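Local coordinates for probable adhesion protein (Pseudomonas aeruginosa PAO1, PDB 6R3Z) that binds ferrous iron, manganese or nickel and probably delivers metal to a transport system as its periplasmic solute-binding protein, at residues 146-149 with 150-154. Sequence-based numbering, arbitrary orientation.
Sequences RAYA and KRLRA
Two successive turns of the helix 138-160 meet through Tyr148 and its i+3 and i+4 neighbours, Arg151 and Leu152. The alpha-helical register rests on four backbone hydrogen bonds: Lys150, Arg151, Leu152 and Arg153 N donate to the carbonyls of Arg146, Ala147, Tyr148 and Ala149, with Leu152 N 3.0 Å from Tyr148 O. Tyr148 sends CG anti to its own N (chi1 -171°), and its ring then receives the two later side chains differently. Leu152 comes over one face, with CD1 3.9 Å from Tyr148 CE2, an apolar contact. Arg151 reaches the ring edge instead: NH2 is 3.5 Å from Tyr148 CD1 and near the ring plane, while the guanidinium is turned 62° from that plane, a geometry that rules out a parallel stack. Bends at chi2 and chi3 fold the arginine back to this edge, where a salt bridge to Glu262 and a hydrogen bond to Asn22 secure NH2. In the two-lobed fold of this solute-binding family, with a four-stranded parallel sheet in each lobe, the buried side of this helix faces others: Tyr148 touches helices 14-24, 116-133 and 260-277, and Ala149 and Leu152 pack on Ile120 and Ile116. A water donates to Arg146 O (2.8 Å), giving this carbonyl a second donor besides Lys150 N. Arg153 is deposited in two conformers, so its side-chain contacts are doubtful and hold for the one described only: there Ala149 O stands 3.8 Å from the plane of the Arg153 guanidinium, opposite its middle, Arg153 NH2 comes to 3.9 Å from Ala149 CB, and at the guanidinium edge the same water accepts from Arg153 NH1 (2.8 Å).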
ATOM      1  N   ARG A 146       1.415  -7.544 -18.169  1.00 22.72           N
ATOM      2  CA  ARG A 146       2.750  -8.141 -18.270  1.00 23.70           C
ATOM      3  C   ARG A 146       3.852  -7.069 -18.399  1.00 27.09           C
ATOM      4  O   ARG A 146       4.878  -7.199 -17.730  1.00 27.38           O
ATOM      5  CB  ARG A 146       2.829  -9.207 -19.384  1.00 26.07           C
ATOM      6  CG  ARG A 146       1.880 -10.400 -19.186  1.00 27.99           C
ATOM      7  CD  ARG A 146       2.043 -11.144 -17.859  1.00 41.37           C
ATOM      8  NE  ARG A 146       1.115 -12.278 -17.726  1.00 49.45           N
ATOM      9  CZ  ARG A 146      -0.146 -12.187 -17.305  1.00 61.44           C
ATOM     10  NH1 ARG A 146      -0.901 -13.275 -17.212  1.00 44.04           N
ATOM     11  NH2 ARG A 146      -0.666 -11.004 -16.983  1.00 44.53           N
ATOM     12  N   ALA A 147       3.619  -5.995 -19.192  1.00 23.93           N
ATOM     13  CA  ALA A 147       4.583  -4.887 -19.340  1.00 24.40           C
ATOM     14  C   ALA A 147       4.746  -4.146 -17.996  1.00 25.48           C
ATOM     15  O   ALA A 147       5.872  -3.822 -17.595  1.00 24.40           O
ATOM     16  CB  ALA A 147       4.118  -3.910 -20.412  1.00 25.86           C
ATOM     17  N   TYR A 148       3.641  -3.964 -17.271  1.00 22.05           N
ATOM     18  CA  TYR A 148       3.674  -3.255 -15.998  1.00 20.80           C
ATOM     19  C   TYR A 148       4.469  -4.051 -14.957  1.00 24.61           C
ATOM     20  O   TYR A 148       5.333  -3.472 -14.296  1.00 23.77           O
ATOM     21  CB  TYR A 148       2.262  -2.924 -15.498  1.00 21.66           C
ATOM     22  CG  TYR A 148       2.238  -2.012 -14.287  1.00 22.42           C
ATOM     23  CD1 TYR A 148       2.916  -0.790 -14.290  1.00 23.67           C
ATOM     24  CD2 TYR A 148       1.468  -2.328 -13.169  1.00 22.84           C
ATOM     25  CE1 TYR A 148       2.834   0.086 -13.203  1.00 23.51           C
ATOM     26  CE2 TYR A 148       1.419  -1.485 -12.061  1.00 22.97           C
ATOM     27  CZ  TYR A 148       2.083  -0.268 -12.090  1.00 24.51           C
ATOM     28  OH  TYR A 148       2.018   0.557 -10.994  1.00 23.86           O
ATOM     29  N   ALA A 149       4.223  -5.378 -14.878  1.00 23.27           N
ATOM     30  CA  ALA A 149       4.935  -6.312 -13.994  1.00 24.46           C
ATOM     31  C   ALA A 149       6.446  -6.302 -14.307  1.00 27.01           C
ATOM     32  O   ALA A 149       7.253  -6.357 -13.379  1.00 26.36           O
ATOM     33  CB  ALA A 149       4.372  -7.719 -14.153  1.00 26.36           C
ATOM     34  N   LYS A 150       6.822  -6.153 -15.599  1.00 22.41           N
ATOM     35  CA  LYS A 150       8.234  -6.097 -15.995  1.00 22.57           C
ATOM     36  C   LYS A 150       8.885  -4.822 -15.385  1.00 25.33           C
ATOM     37  O   LYS A 150      10.000  -4.891 -14.851  1.00 24.32           O
ATOM     38  CB  LYS A 150       8.361  -6.117 -17.532  1.00 24.88           C
ATOM     39  CG  LYS A 150       9.783  -6.336 -18.015  1.00 31.49           C
ATOM     40  CD  LYS A 150       9.874  -6.395 -19.535  1.00 40.67           C
ATOM     41  CE  LYS A 150      11.322  -6.435 -19.968  1.00 51.90           C
ATOM     42  NZ  LYS A 150      11.470  -6.214 -21.426  1.00 61.96           N
ATOM     43  N   ARG A 151       8.167  -3.679 -15.443  1.00 22.54           N
ATOM     44  CA  ARG A 151       8.641  -2.403 -14.881  1.00 22.79           C
ATOM     45  C   ARG A 151       8.807  -2.521 -13.365  1.00 25.67           C
ATOM     46  O   ARG A 151       9.802  -2.038 -12.830  1.00 26.11           O
ATOM     47  CB  ARG A 151       7.720  -1.218 -15.254  1.00 23.92           C
ATOM     48  CG  ARG A 151       7.846  -0.806 -16.734  1.00 28.02           C
ATOM     49  CD  ARG A 151       7.683   0.702 -16.965  1.00 28.90           C
ATOM     50  NE  ARG A 151       6.533   1.314 -16.282  1.00 28.85           N
ATOM     51  CZ  ARG A 151       5.269   1.259 -16.701  1.00 35.51           C
ATOM     52  NH1 ARG A 151       4.953   0.571 -17.795  1.00 31.13           N
ATOM     53  NH2 ARG A 151       4.309   1.889 -16.024  1.00 26.87           N
ATOM     54  N   LEU A 152       7.869  -3.189 -12.688  1.00 22.33           N
ATOM     55  CA  LEU A 152       7.941  -3.345 -11.223  1.00 22.31           C
ATOM     56  C   LEU A 152       9.162  -4.195 -10.810  1.00 26.22           C
ATOM     57  O   LEU A 152       9.848  -3.845  -9.844  1.00 24.52           O
ATOM     58  CB  LEU A 152       6.627  -3.877 -10.610  1.00 22.80           C
ATOM     59  CG  LEU A 152       5.355  -3.009 -10.836  1.00 24.86           C
ATOM     60  CD1 LEU A 152       4.112  -3.673 -10.235  1.00 24.84           C
ATOM     61  CD2 LEU A 152       5.544  -1.558 -10.332  1.00 25.83           C
ATOM     62  N   ARG A 153       9.440  -5.288 -11.551  0.50 23.87           N
ATOM     63  CA  ARG A 153      10.609  -6.138 -11.288  0.50 23.95           C
ATOM     64  C   ARG A 153      11.905  -5.328 -11.488  0.50 27.96           C
ATOM     65  O   ARG A 153      12.830  -5.436 -10.678  0.50 27.29           O
ATOM     66  CB  ARG A 153      10.601  -7.377 -12.191  0.50 24.07           C
ATOM     67  CG  ARG A 153       9.579  -8.430 -11.777  0.50 28.57           C
ATOM     68  CD  ARG A 153       9.794  -9.757 -12.497  0.50 30.44           C
ATOM     69  NE  ARG A 153       9.569  -9.645 -13.941  0.50 33.68           N
ATOM     70  CZ  ARG A 153       8.401  -9.842 -14.544  0.50 41.48           C
ATOM     71  NH1 ARG A 153       8.298  -9.705 -15.858  0.50 35.90           N
ATOM     72  NH2 ARG A 153       7.331 -10.186 -13.841  0.50 31.86           N
ATOM     73  N   ALA A 154      11.943  -4.485 -12.534  1.00 25.23           N
ATOM     74  CA  ALA A 154      13.098  -3.642 -12.870  1.00 26.49           C
ATOM     75  C   ALA A 154      13.361  -2.597 -11.779  1.00 27.25           C
ATOM     76  O   ALA A 154      14.511  -2.381 -11.415  1.00 26.80           O
ATOM     77  CB  ALA A 154      12.907  -2.977 -14.234  1.00 27.20           C
TER
HETATM   78  O   HOH W   1       5.682  -9.727 -16.978  1.00 38.56           O